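Local coordinates for protein phospho-2-dehydro-3-deoxyheptonate aldolase (Francisella tularensis, PDB 3TQK) that probably catalyses the condensation of phosphoenolpyruvate with D-erythrose 4-phosphate to give DAHP, the first step of chorismate biosynthesis, at residues K94-T98 and I99-G103; F141-V144 and I145-Q148; E165-V168 and H169-A173; V197-T201 and Y202-F206; S208-K211 and S212-A216. All coordinates share one frame; numbering follows the deposited sequence.

Interaction 1: K94-T98 and I99-G103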
loop_
_atom_site.group_PDB
_atom_site.type_symbol
_atom_site.label_atom_id
_atom_site.label_comp_id
_atom_site.label_asym_id
_atom_site.label_seq_id
_atom_site.Cartn_x
_atom_site.Cartn_y
_atom_site.Cartn_z
ATOM N N LYS A 94 4.294 12.259 -6.951
ATOM C CA LYS A 94 3.178 13.034 -6.428
ATOM C C LYS A 94 1.942 12.134 -6.307
ATOM O O LYS A 94 1.500 11.546 -7.298
ATOM C CB LYS A 94 2.881 14.210 -7.360
ATOM C CG LYS A 94 1.659 15.056 -6.977
ATOM C CD LYS A 94 1.780 15.669 -5.587
ATOM C CE LYS A 94 0.552 16.509 -5.264
ATOM N NZ LYS A 94 -0.617 15.657 -5.006
ATOM N N PRO A 95 1.398 11.998 -5.086
ATOM C CA PRO A 95 0.112 11.303 -4.922
ATOM C C PRO A 95 -1.034 11.961 -5.692
ATOM O O PRO A 95 -1.147 13.200 -5.705
ATOM C CB PRO A 95 -0.163 11.391 -3.412
ATOM C CG PRO A 95 1.014 12.172 -2.799
ATOM C CD PRO A 95 2.100 12.204 -3.802
ATOM N N ARG A 96 -1.876 11.128 -6.309
ATOM C CA ARG A 96 -3.064 11.577 -7.050
ATOM C C ARG A 96 -4.300 10.780 -6.621
ATOM O O ARG A 96 -4.232 9.555 -6.497
ATOM C CB ARG A 96 -2.866 11.387 -8.557
ATOM C CG ARG A 96 -1.638 12.079 -9.146
ATOM C CD ARG A 96 -1.775 13.611 -9.167
ATOM N NE ARG A 96 -0.561 14.256 -9.678
ATOM C CZ ARG A 96 -0.375 15.573 -9.784
ATOM N NH1 ARG A 96 -1.323 16.427 -9.410
ATOM N NH2 ARG A 96 0.772 16.039 -10.268
ATOM N N THR A 97 -5.418 11.474 -6.414
ATOM C CA THR A 97 -6.680 10.846 -6.017
ATOM C C THR A 97 -7.087 9.721 -6.981
ATOM O O THR A 97 -7.496 8.645 -6.541
ATOM C CB THR A 97 -7.815 11.893 -5.947
ATOM O OG1 THR A 97 -7.429 12.946 -5.062
ATOM C CG2 THR A 97 -9.125 11.275 -5.450
ATOM N N THR A 98 -6.979 9.986 -8.283
ATOM C CA THR A 98 -7.173 8.964 -9.304
ATOM C C THR A 98 -6.023 8.990 -10.325
ATOM O O THR A 98 -5.165 8.102 -10.314
ATOM C CB THR A 98 -8.565 9.079 -10.009
ATOM O OG1 THR A 98 -8.694 10.353 -10.652
ATOM C CG2 THR A 98 -9.695 8.905 -9.000
ATOM N N ILE A 99 -5.997 10.006 -11.186
ATOM C CA ILE A 99 -4.970 10.103 -12.227
ATOM C C ILE A 99 -4.223 11.444 -12.211
ATOM O O ILE A 99 -4.553 12.343 -11.433
ATOM C CB ILE A 99 -5.569 9.826 -13.634
ATOM C CG1 ILE A 99 -6.689 10.825 -13.967
ATOM C CG2 ILE A 99 -6.063 8.381 -13.702
ATOM C CD1 ILE A 99 -6.941 10.986 -15.454
ATOM N N GLY A 100 -3.206 11.550 -13.068
ATOM C CA GLY A 100 -2.354 12.746 -13.157
ATOM C C GLY A 100 -0.880 12.390 -13.285
ATOM O O GLY A 100 -0.504 11.230 -13.102
ATOM N N TRP A 101 -0.052 13.384 -13.621
ATOM C CA TRP A 101 1.413 13.224 -13.616
ATOM C C TRP A 101 1.825 12.587 -12.313
ATOM O O TRP A 101 1.523 13.126 -11.258
ATOM C CB TRP A 101 2.115 14.576 -13.737
ATOM C CG TRP A 101 3.615 14.502 -13.882
ATOM C CD1 TRP A 101 4.309 13.944 -14.910
ATOM C CD2 TRP A 101 4.597 15.042 -12.984
ATOM N NE1 TRP A 101 5.667 14.085 -14.705
ATOM C CE2 TRP A 101 5.868 14.763 -13.535
ATOM C CE3 TRP A 101 4.526 15.728 -11.768
ATOM C CZ2 TRP A 101 7.058 15.146 -12.908
ATOM C CZ3 TRP A 101 5.711 16.120 -11.153
ATOM C CH2 TRP A 101 6.958 15.823 -11.723
ATOM N N LYS A 102 2.501 11.444 -12.399
ATOM C CA LYS A 102 2.919 10.688 -11.219
ATOM C C LYS A 102 4.194 11.262 -10.606
ATOM O O LYS A 102 4.478 11.010 -9.434
ATOM C CB LYS A 102 3.182 9.210 -11.563
ATOM C CG LYS A 102 2.104 8.207 -11.147
ATOM C CD LYS A 102 1.157 7.817 -12.301
ATOM C CE LYS A 102 0.857 6.311 -12.270
ATOM N NZ LYS A 102 0.188 5.791 -13.478
ATOM N N GLY A 103 4.992 11.974 -11.397
ATOM C CA GLY A 103 6.268 12.449 -10.905
ATOM C C GLY A 103 7.419 12.213 -11.854
ATOM O O GLY A 103 7.235 11.706 -12.952
HETATM O O HOH W 1 -6.409 12.656 -9.476
#
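Arg96 reaches across the loop to the backbone carbonyl of Trp101. Its NE donates to Trp101 O at 2.8 Å, and the oxygen lies at the edge of the guanidinium, 14° out of its plane. NH2 of Arg96 adds a weak bond to the same Trp101 O at 3.2 Å. The side chain gets there by folding back. CG sits beside the backbone N (chi1 -56°), and a second bend at chi2 swings CD toward the returning part of the loop. On the way, CB of Arg96 passes 3.5 Å from Ile99 O. The indole of Trp101 turns its edge to NH2 of Arg96, and the two planes stand 63° apart.

CG of Lys94 packs over one face of the Arg96 guanidinium, near its rim. The lysine chain curls at chi2 and chi4, and NZ returns to its own neighbour, bonding Pro95 O at 2.6 Å. The backbone closes the open end of the loop: Lys94 N donates to Lys102 O at 2.8 Å. At the bend, one water accepts from Thr98 N and donates to Ile99 O.

The chain doubles back on itself, between strand 84-89 and helix 116-132. Trp101 NE1 is bonded to Asp107 O. Between nearest atoms, the Lys94 side chain is about 3 Å from that of Asp322 and about 4 Å from that of Cys58, two manganese ligands. The bend faces the second subunit, where Thr97 O meets Arg170 and Lys102 NZ meets His204, both of that subunit, beside its helices 167-173 and 191-200.

Interaction 2: F141-V144 and I145-Q148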
loop_
_atom_site.group_PDB
_atom_site.type_symbol
_atom_site.label_atom_id
_atom_site.label_comp_id
_atom_site.label_asym_id
_atom_site.label_seq_id
_atom_site.Cartn_x
_atom_site.Cartn_y
_atom_site.Cartn_z
ATOM N N PHE A 141 10.070 6.401 -0.040
ATOM C CA PHE A 141 10.282 5.058 -0.523
ATOM C C PHE A 141 8.916 4.498 -0.942
ATOM O O PHE A 141 8.037 4.280 -0.108
ATOM C CB PHE A 141 10.956 4.215 0.555
ATOM C CG PHE A 141 12.402 4.600 0.816
ATOM C CD1 PHE A 141 13.368 4.400 -0.152
ATOM C CD2 PHE A 141 12.789 5.162 2.021
ATOM C CE1 PHE A 141 14.697 4.747 0.071
ATOM C CE2 PHE A 141 14.115 5.498 2.248
ATOM C CZ PHE A 141 15.068 5.285 1.272
ATOM N N LEU A 142 8.764 4.263 -2.240
ATOM C CA LEU A 142 7.458 4.050 -2.886
ATOM C C LEU A 142 7.076 2.580 -3.129
ATOM O O LEU A 142 5.886 2.231 -3.084
ATOM C CB LEU A 142 7.482 4.749 -4.250
ATOM C CG LEU A 142 7.749 6.259 -4.281
ATOM C CD1 LEU A 142 8.255 6.725 -5.647
ATOM C CD2 LEU A 142 6.455 6.964 -3.878
ATOM N N ASP A 143 8.080 1.736 -3.405
ATOM C CA ASP A 143 7.847 0.344 -3.827
ATOM C C ASP A 143 9.107 -0.507 -3.631
ATOM O O ASP A 143 10.083 -0.020 -3.061
ATOM C CB ASP A 143 7.374 0.332 -5.274
ATOM C CG ASP A 143 8.480 0.664 -6.266
ATOM O OD1 ASP A 143 9.583 1.017 -5.854
ATOM O OD2 ASP A 143 8.253 0.548 -7.484
ATOM N N VAL A 144 9.101 -1.768 -4.081
ATOM C CA VAL A 144 10.247 -2.664 -3.846
ATOM C C VAL A 144 11.274 -2.664 -4.979
ATOM O O VAL A 144 12.218 -3.463 -4.963
ATOM C CB VAL A 144 9.790 -4.130 -3.564
ATOM C CG1 VAL A 144 8.878 -4.182 -2.335
ATOM C CG2 VAL A 144 9.113 -4.770 -4.780
ATOM N N ILE A 145 11.108 -1.766 -5.950
ATOM C CA ILE A 145 11.963 -1.748 -7.138
ATOM C C ILE A 145 12.850 -0.494 -7.158
ATOM O O ILE A 145 14.069 -0.604 -7.270
ATOM C CB ILE A 145 11.111 -1.889 -8.434
ATOM C CG1 ILE A 145 10.475 -3.289 -8.477
ATOM C CG2 ILE A 145 11.949 -1.681 -9.671
ATOM C CD1 ILE A 145 9.429 -3.509 -9.602
ATOM N N THR A 146 12.248 0.687 -7.013
ATOM C CA THR A 146 12.988 1.946 -7.139
ATOM C C THR A 146 14.089 2.141 -6.096
ATOM O O THR A 146 15.141 2.678 -6.422
ATOM C CB THR A 146 12.052 3.194 -7.154
ATOM O OG1 THR A 146 11.268 3.240 -5.953
ATOM C CG2 THR A 146 11.105 3.155 -8.367
ATOM N N PRO A 147 13.881 1.692 -4.848
ATOM C CA PRO A 147 14.910 1.977 -3.846
ATOM C C PRO A 147 16.310 1.459 -4.129
ATOM O O PRO A 147 17.279 2.072 -3.697
ATOM C CB PRO A 147 14.361 1.303 -2.591
ATOM C CG PRO A 147 12.899 1.300 -2.789
ATOM C CD PRO A 147 12.718 1.021 -4.236
ATOM N N GLN A 148 16.428 0.342 -4.841
ATOM C CA GLN A 148 17.736 -0.213 -5.184
ATOM C C GLN A 148 18.563 0.746 -6.031
ATOM O O GLN A 148 19.789 0.654 -6.052
ATOM C CB GLN A 148 17.577 -1.544 -5.926
ATOM C CG GLN A 148 17.048 -2.681 -5.048
ATOM C CD GLN A 148 18.084 -3.218 -4.038
ATOM O OE1 GLN A 148 19.148 -2.614 -3.805
ATOM N NE2 GLN A 148 17.771 -4.364 -3.439
HETATM O O HOH W 2 11.559 4.765 -3.790
#
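Asp143 OD1 takes three hydrogen bonds from Ile145 and Thr146, two and three residues further on. Thr146 OG1 donates to Asp143 OD1 at 2.8 Å, Thr146 N to the same OD1 at 2.9 Å, and Ile145 N to it at 3.2 Å. The three come from different directions. Thr146 N approaches on the syn side, 21° out of the carboxylate plane. Ile145 N stands almost straight above that plane, and Thr146 OG1 lies between these extremes at 36°. Asp143 places its carboxylate by setting CG between its own backbone N and carbonyl carbon (chi1 72°), which turns OD1 back over the following peptides. The Thr146 side chain crosses that of Asp143 at about a right angle.

Around this centre, Pro147 packs its CD 3.1 Å from Asp143 O. Its CB meets the Phe141 ring obliquely, 4.1 Å from CD1. Water 2 donates to Thr146 OG1 at 2.7 Å and accepts from Leu142 N, tying the threonine to the start of the segment.

Further out, Val144 O accepts from Thr209 OG1. Leu207 of the second subunit packs on Asp143, Ile145 and Thr146.

Asp143 OD1 accepting from Ile145 N, two residues on, makes an Asx turn, and the bond from Thr146 N extends it. Here it opens a short run of helical backbone, 146-148, in the loop after barrel strand 137-140 of the TIM barrel.

Interaction 3: E165-V168 and H169-A173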
loop_
_atom_site.group_PDB
_atom_site.type_symbol
_atom_site.label_atom_id
_atom_site.label_comp_id
_atom_site.label_asym_id
_atom_site.label_seq_id
_atom_site.Cartn_x
_atom_site.Cartn_y
_atom_site.Cartn_z
ATOM N N GLU A 165 -0.577 1.720 6.102
ATOM C CA GLU A 165 -1.143 0.427 6.462
ATOM C C GLU A 165 -0.658 -0.691 5.544
ATOM O O GLU A 165 -1.118 -1.822 5.657
ATOM C CB GLU A 165 -2.656 0.470 6.401
ATOM C CG GLU A 165 -3.334 1.263 7.497
ATOM C CD GLU A 165 -4.838 1.212 7.351
ATOM O OE1 GLU A 165 -5.353 1.938 6.474
ATOM O OE2 GLU A 165 -5.495 0.446 8.090
ATOM N N SER A 166 0.246 -0.390 4.626
ATOM C CA SER A 166 0.641 -1.363 3.614
ATOM C C SER A 166 1.738 -2.274 4.147
ATOM O O SER A 166 2.799 -1.816 4.534
ATOM C CB SER A 166 1.144 -0.646 2.366
ATOM O OG SER A 166 1.668 -1.543 1.424
ATOM N N GLN A 167 1.477 -3.569 4.123
ATOM C CA GLN A 167 2.372 -4.548 4.717
ATOM C C GLN A 167 3.775 -4.536 4.090
ATOM O O GLN A 167 4.783 -4.588 4.815
ATOM C CB GLN A 167 1.745 -5.937 4.625
ATOM C CG GLN A 167 2.576 -7.064 5.256
ATOM C CD GLN A 167 2.890 -6.855 6.732
ATOM O OE1 GLN A 167 3.962 -7.248 7.199
ATOM N NE2 GLN A 167 1.971 -6.242 7.467
ATOM N N VAL A 168 3.861 -4.458 2.768
ATOM C CA VAL A 168 5.172 -4.539 2.118
ATOM C C VAL A 168 5.984 -3.273 2.401
ATOM O O VAL A 168 7.212 -3.320 2.408
ATOM C CB VAL A 168 5.088 -4.816 0.588
ATOM C CG1 VAL A 168 6.508 -5.001 -0.020
ATOM C CG2 VAL A 168 4.257 -6.080 0.319
ATOM N N HIS A 169 5.297 -2.160 2.661
ATOM C CA HIS A 169 5.983 -0.919 3.001
ATOM C C HIS A 169 6.612 -0.947 4.401
ATOM O O HIS A 169 7.731 -0.458 4.593
ATOM C CB HIS A 169 5.056 0.281 2.797
ATOM C CG HIS A 169 4.783 0.549 1.351
ATOM N ND1 HIS A 169 3.809 -0.125 0.642
ATOM C CD2 HIS A 169 5.422 1.343 0.458
ATOM C CE1 HIS A 169 3.830 0.283 -0.616
ATOM N NE2 HIS A 169 4.798 1.174 -0.754
ATOM N N ARG A 170 5.913 -1.548 5.363
ATOM C CA ARG A 170 6.497 -1.785 6.680
ATOM C C ARG A 170 7.694 -2.746 6.547
ATOM O O ARG A 170 8.764 -2.509 7.094
ATOM C CB ARG A 170 5.435 -2.334 7.629
ATOM C CG ARG A 170 4.273 -1.378 7.849
ATOM C CD ARG A 170 3.037 -2.074 8.418
ATOM N NE ARG A 170 2.022 -1.093 8.813
ATOM C CZ ARG A 170 1.082 -1.294 9.729
ATOM N NH1 ARG A 170 0.983 -2.455 10.346
ATOM N NH2 ARG A 170 0.218 -0.331 10.018
ATOM N N GLU A 171 7.532 -3.796 5.761
ATOM C CA GLU A 171 8.615 -4.760 5.543
ATOM C C GLU A 171 9.830 -4.129 4.874
ATOM O O GLU A 171 10.982 -4.353 5.281
ATOM C CB GLU A 171 8.096 -5.897 4.683
ATOM C CG GLU A 171 7.013 -6.723 5.387
ATOM C CD GLU A 171 6.297 -7.678 4.471
ATOM O OE1 GLU A 171 6.322 -7.510 3.235
ATOM O OE2 GLU A 171 5.693 -8.616 5.000
ATOM N N LEU A 172 9.550 -3.350 3.836
ATOM C CA LEU A 172 10.557 -2.590 3.110
ATOM C C LEU A 172 11.334 -1.679 4.060
ATOM O O LEU A 172 12.558 -1.642 4.030
ATOM C CB LEU A 172 9.875 -1.754 2.011
ATOM C CG LEU A 172 10.697 -0.668 1.335
ATOM C CD1 LEU A 172 11.811 -1.304 0.483
ATOM C CD2 LEU A 172 9.810 0.200 0.478
ATOM N N ALA A 173 10.614 -0.955 4.910
ATOM C CA ALA A 173 11.245 -0.038 5.836
ATOM C C ALA A 173 12.131 -0.788 6.797
ATOM O O ALA A 173 13.177 -0.277 7.184
ATOM C CB ALA A 173 10.193 0.775 6.608
#
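Ser166 OG and His169 ND1 form a short hydrogen bond, 2.7 Å long, at the first turn of helix 167-173. Either atom could be the donor. The hydroxyl lies in the plane of the imidazole, at its edge. It comes there because OG points anti to the backbone N (chi1 174°), while the ring of His169 folds back beside its own N. The other ring nitrogen, NE2, is bonded to Leu142 O, so both nitrogens of this buried ring have partners.

Ser166 occupies the N-cap position, but its hydroxyl makes no capping bond. Its carbonyl O takes the first i to i+4 bond of the helix: Arg170 N donates to Ser166 O at 3.2 Å, with a weak second bond from His169 N. Glu171 N to Gln167 O and Leu172 N to Val168 O (2.7 Å) continue the pattern. OE1 of Glu171 rests 3.4 Å from Val168 CA.

Arg170 extends past Ser166 O. Its NE is held by Val164 O and its NH1 by Thr97 O of the second subunit. Glu165 OE2 bonds Thr186 of that subunit.

With polar partners at both ring nitrogens, the imidazole's rotation should be fixed, joining the helix start to the loop at Leu142.

Interaction 4: V197-T201 and Y202-F206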
loop_
_atom_site.group_PDB
_atom_site.type_symbol
_atom_site.label_atom_id
_atom_site.label_comp_id
_atom_site.label_asym_id
_atom_site.label_seq_id
_atom_site.Cartn_x
_atom_site.Cartn_y
_atom_site.Cartn_z
ATOM N N VAL A 197 5.444 1.894 12.574
ATOM C CA VAL A 197 6.754 2.049 13.198
ATOM C C VAL A 197 7.103 0.763 13.971
ATOM O O VAL A 197 8.186 0.210 13.805
ATOM C CB VAL A 197 6.797 3.281 14.135
ATOM C CG1 VAL A 197 8.047 3.261 15.000
ATOM C CG2 VAL A 197 6.741 4.580 13.329
ATOM N N LYS A 198 6.162 0.285 14.781
ATOM C CA LYS A 198 6.365 -0.902 15.585
ATOM C C LYS A 198 6.715 -2.110 14.721
ATOM O O LYS A 198 7.706 -2.802 14.985
ATOM C CB LYS A 198 5.108 -1.203 16.398
ATOM C CG LYS A 198 5.212 -2.393 17.353
ATOM C CD LYS A 198 6.354 -2.235 18.334
ATOM C CE LYS A 198 6.246 -3.225 19.505
ATOM N NZ LYS A 198 7.495 -3.169 20.314
ATOM N N SER A 199 5.909 -2.347 13.692
ATOM C CA SER A 199 6.130 -3.457 12.777
ATOM C C SER A 199 7.492 -3.390 12.111
ATOM O O SER A 199 8.143 -4.411 11.933
ATOM C CB SER A 199 5.036 -3.504 11.714
ATOM O OG SER A 199 5.261 -4.555 10.797
ATOM N N ALA A 200 7.918 -2.187 11.752
ATOM C CA ALA A 200 9.184 -1.979 11.050
ATOM C C ALA A 200 10.428 -2.264 11.913
ATOM O O ALA A 200 11.525 -2.471 11.369
ATOM C CB ALA A 200 9.242 -0.554 10.470
ATOM N N THR A 201 10.272 -2.262 13.238
ATOM C CA THR A 201 11.372 -2.639 14.137
ATOM C C THR A 201 11.695 -4.142 14.081
ATOM O O THR A 201 12.786 -4.542 14.494
ATOM C CB THR A 201 11.103 -2.289 15.644
ATOM O OG1 THR A 201 9.967 -3.024 16.125
ATOM C CG2 THR A 201 10.897 -0.789 15.858
ATOM N N TYR A 202 10.765 -4.968 13.593
ATOM C CA TYR A 202 10.960 -6.412 13.569
ATOM C C TYR A 202 11.685 -6.910 12.339
ATOM O O TYR A 202 11.686 -6.245 11.308
ATOM C CB TYR A 202 9.622 -7.131 13.658
ATOM C CG TYR A 202 8.985 -7.029 15.029
ATOM C CD1 TYR A 202 9.305 -7.930 16.037
ATOM C CD2 TYR A 202 8.067 -6.033 15.307
ATOM C CE1 TYR A 202 8.705 -7.836 17.302
ATOM C CE2 TYR A 202 7.474 -5.925 16.535
ATOM C CZ TYR A 202 7.792 -6.819 17.532
ATOM O OH TYR A 202 7.181 -6.676 18.743
ATOM N N PRO A 203 12.300 -8.099 12.434
ATOM C CA PRO A 203 12.824 -8.724 11.236
ATOM C C PRO A 203 11.666 -9.287 10.413
ATOM O O PRO A 203 10.655 -9.734 10.968
ATOM C CB PRO A 203 13.736 -9.850 11.770
ATOM C CG PRO A 203 13.725 -9.727 13.280
ATOM C CD PRO A 203 12.510 -8.937 13.629
ATOM N N HIS A 204 11.812 -9.247 9.101
ATOM C CA HIS A 204 10.791 -9.737 8.196
ATOM C C HIS A 204 11.463 -10.531 7.074
ATOM O O HIS A 204 12.610 -10.253 6.700
ATOM C CB HIS A 204 10.015 -8.550 7.582
ATOM C CG HIS A 204 9.119 -7.839 8.547
ATOM N ND1 HIS A 204 7.845 -8.272 8.833
ATOM C CD2 HIS A 204 9.316 -6.731 9.302
ATOM C CE1 HIS A 204 7.291 -7.459 9.718
ATOM N NE2 HIS A 204 8.158 -6.503 10.008
ATOM N N HIS A 205 10.745 -11.524 6.558
ATOM C CA HIS A 205 11.055 -12.132 5.276
ATOM C C HIS A 205 10.013 -11.617 4.284
ATOM O O HIS A 205 8.818 -11.722 4.535
ATOM C CB HIS A 205 11.000 -13.659 5.366
ATOM C CG HIS A 205 12.213 -14.280 5.989
ATOM N ND1 HIS A 205 12.555 -14.086 7.311
ATOM C CD2 HIS A 205 13.147 -15.117 5.477
ATOM C CE1 HIS A 205 13.654 -14.767 7.585
ATOM N NE2 HIS A 205 14.026 -15.413 6.493
ATOM N N PHE A 206 10.460 -11.031 3.179
ATOM C CA PHE A 206 9.531 -10.539 2.156
ATOM C C PHE A 206 10.146 -10.548 0.771
ATOM O O PHE A 206 11.356 -10.621 0.631
ATOM C CB PHE A 206 9.040 -9.134 2.507
ATOM C CG PHE A 206 10.026 -8.020 2.205
ATOM C CD1 PHE A 206 11.171 -7.849 2.959
ATOM C CD2 PHE A 206 9.764 -7.107 1.204
ATOM C CE1 PHE A 206 12.046 -6.807 2.691
ATOM C CE2 PHE A 206 10.621 -6.064 0.946
ATOM C CZ PHE A 206 11.767 -5.920 1.688
#
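His204 and Tyr202 approach the end of helix 191-200 from opposite faces of one peptide carbonyl, that of Ser199. NE2 of His204 donates to Ser199 O at 2.8 Å, nearly straight at 165°. The oxygen lies in the imidazole plane, only 5° out of it, although the donor itself stands well above the carbonyl plane. From the other face comes Tyr202 N, 3.2 Å from Ser199 O. His204 achieves this with CG beside its own backbone N (chi1 -71°), which aims the ring back at the helix.

The Tyr202 ring meets Lys198 O obliquely, with CD2 3.3 Å from it, and Ser199 O lies at the ring's edge. Beside it, Thr201 points the same way, and OG1 comes within 3.7 Å of Tyr202 CD2. That hydroxyl donates to Lys198 O at 2.5 Å, and Thr201 N bonds the same oxygen. Lys198 crosses the tyrosine obliquely, bringing CE to 3.7 Å from Tyr202 OH; its NZ bonds Ala254 O.

ND1 of His204 is hydrogen-bonded to Lys102 NZ of the second subunit, and Ile99 of that subunit packs on Tyr202.

Two late carbonyls of the helix, at Lys198 and Ser199, thus each take two donors. Since NE2 of His204 donates, ND1 can accept from the lysine, consistent with a neutral imidazole protonated on NE2 that links the Ser199 carbonyl to Lys102 of the second subunit.

Interaction 5: S208-K211 and S212-A216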
loop_
_atom_site.group_PDB
_atom_site.type_symbol
_atom_site.label_atom_id
_atom_site.label_comp_id
_atom_site.label_asym_id
_atom_site.label_seq_id
_atom_site.Cartn_x
_atom_site.Cartn_y
_atom_site.Cartn_z
ATOM N N SER A 208 11.285 -8.929 -2.656
ATOM C CA SER A 208 11.798 -7.648 -3.125
ATOM C C SER A 208 12.641 -7.911 -4.351
ATOM O O SER A 208 12.508 -8.964 -4.971
ATOM C CB SER A 208 12.627 -6.953 -2.043
ATOM O OG SER A 208 12.867 -5.584 -2.376
ATOM N N THR A 209 13.492 -6.955 -4.713
ATOM C CA THR A 209 14.305 -7.072 -5.913
ATOM C C THR A 209 15.765 -6.725 -5.620
ATOM O O THR A 209 16.054 -5.947 -4.705
ATOM C CB THR A 209 13.753 -6.194 -7.094
ATOM O OG1 THR A 209 13.808 -4.800 -6.749
ATOM C CG2 THR A 209 12.301 -6.584 -7.435
ATOM N N THR A 210 16.666 -7.326 -6.394
ATOM C CA THR A 210 18.101 -7.149 -6.240
ATOM C C THR A 210 18.627 -6.028 -7.138
ATOM O O THR A 210 17.930 -5.522 -8.011
ATOM C CB THR A 210 18.849 -8.421 -6.657
ATOM O OG1 THR A 210 18.668 -8.612 -8.063
ATOM C CG2 THR A 210 18.353 -9.656 -5.889
ATOM N N LYS A 211 19.887 -5.669 -6.954
ATOM C CA LYS A 211 20.502 -4.655 -7.813
ATOM C C LYS A 211 20.687 -5.188 -9.229
ATOM O O LYS A 211 20.749 -4.413 -10.177
ATOM C CB LYS A 211 21.825 -4.158 -7.215
ATOM C CG LYS A 211 21.607 -3.217 -6.026
ATOM C CD LYS A 211 22.895 -2.913 -5.284
ATOM C CE LYS A 211 22.653 -2.035 -4.059
ATOM N NZ LYS A 211 21.823 -2.659 -2.991
ATOM N N SER A 212 20.766 -6.510 -9.376
ATOM C CA SER A 212 20.844 -7.118 -10.707
ATOM C C SER A 212 19.500 -7.134 -11.452
ATOM O O SER A 212 19.438 -7.622 -12.561
ATOM C CB SER A 212 21.381 -8.553 -10.617
ATOM O OG SER A 212 20.441 -9.394 -9.963
ATOM N N GLY A 213 18.438 -6.625 -10.836
ATOM C CA GLY A 213 17.105 -6.597 -11.461
ATOM C C GLY A 213 16.338 -7.903 -11.372
ATOM O O GLY A 213 15.437 -8.137 -12.148
ATOM N N SER A 214 16.696 -8.737 -10.403
ATOM C CA SER A 214 16.040 -10.006 -10.163
ATOM C C SER A 214 15.120 -9.927 -8.960
ATOM O O SER A 214 15.306 -9.083 -8.109
ATOM C CB SER A 214 17.092 -11.081 -9.889
ATOM O OG SER A 214 16.471 -12.257 -9.371
ATOM N N THR A 215 14.145 -10.832 -8.891
ATOM C CA THR A 215 13.327 -10.971 -7.701
ATOM C C THR A 215 14.095 -11.859 -6.717
ATOM O O THR A 215 14.935 -12.649 -7.135
ATOM C CB THR A 215 11.935 -11.589 -8.003
ATOM O OG1 THR A 215 12.092 -12.830 -8.692
ATOM C CG2 THR A 215 11.074 -10.656 -8.857
ATOM N N ALA A 216 13.812 -11.712 -5.426
ATOM C CA ALA A 216 14.506 -12.445 -4.371
ATOM C C ALA A 216 13.723 -12.373 -3.083
ATOM O O ALA A 216 12.874 -11.493 -2.926
ATOM C CB ALA A 216 15.897 -11.857 -4.139
#
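Ser208 pairs with Ala216 through two backbone hydrogen bonds. Ser208 N donates to Ala216 O at 3.0 Å and almost straight, at 175°. Ala216 N returns a bond to Ser208 O. The two form an antiparallel hydrogen-bonded pair.

Thr209 faces Thr215 as a non-hydrogen-bonded pair, and their side chains lie on the face of the sheet opposite those of Ser208 and Ala216. The CG2 methyls stand 4.5 Å apart.

Thr210 does most of the side-chain work. Its N donates to Ser214 O at 2.8 Å. Its OG1, set between backbone N and carbonyl carbon (chi1 66°), reaches over the turn. There it accepts from Ser214 N at 3.1 Å. It also shares a bond of 2.7 Å with Ser212 OG, in which either hydroxyl could be the donor. The CG2 methyl goes the other way and rests 3.7 Å from Ala216 CB. Thr210 O takes Gly213 N, closing a type I turn in which Gly213 adopts a positive phi of 81°.

Lys211 NZ bonds Gln148 OE1.

The contact closes the hairpin of strands 205-209 and 215-220, which within this chain form a two-stranded sheet outside the eight-stranded barrel. Helix 16-22 lies against the turn at Lys211 and Ser212. Gly213 and Thr215 make backbone bonds to the second subunit, and Thr209 packs on Thr215 of that subunit.

In the fold
The five contacts follow one another along the chain, and each is a contact within one short continuous stretch of chain. Interactions 2, 3, 4 and 5 cluster on one part of the subunit. Interactions 2 and 3 have centres 11 Å apart and are bonded through Leu142 and His169. Interaction 2 bonds interaction 5 through Val144, Gln148 and Thr209. Interactions 3 and 4, centres 8 Å apart, pack through Phe206. Interactions 4 and 5 share strand 205-209 of the hairpin. Interaction 1 stands apart, about 6 Å or more from the others at nearest atoms, beside the manganese site. All five touch the second subunit, where 94-103 of one chain meets 165-173 and 197-206 of the other. The dimer interface thus reaches close to the metal site.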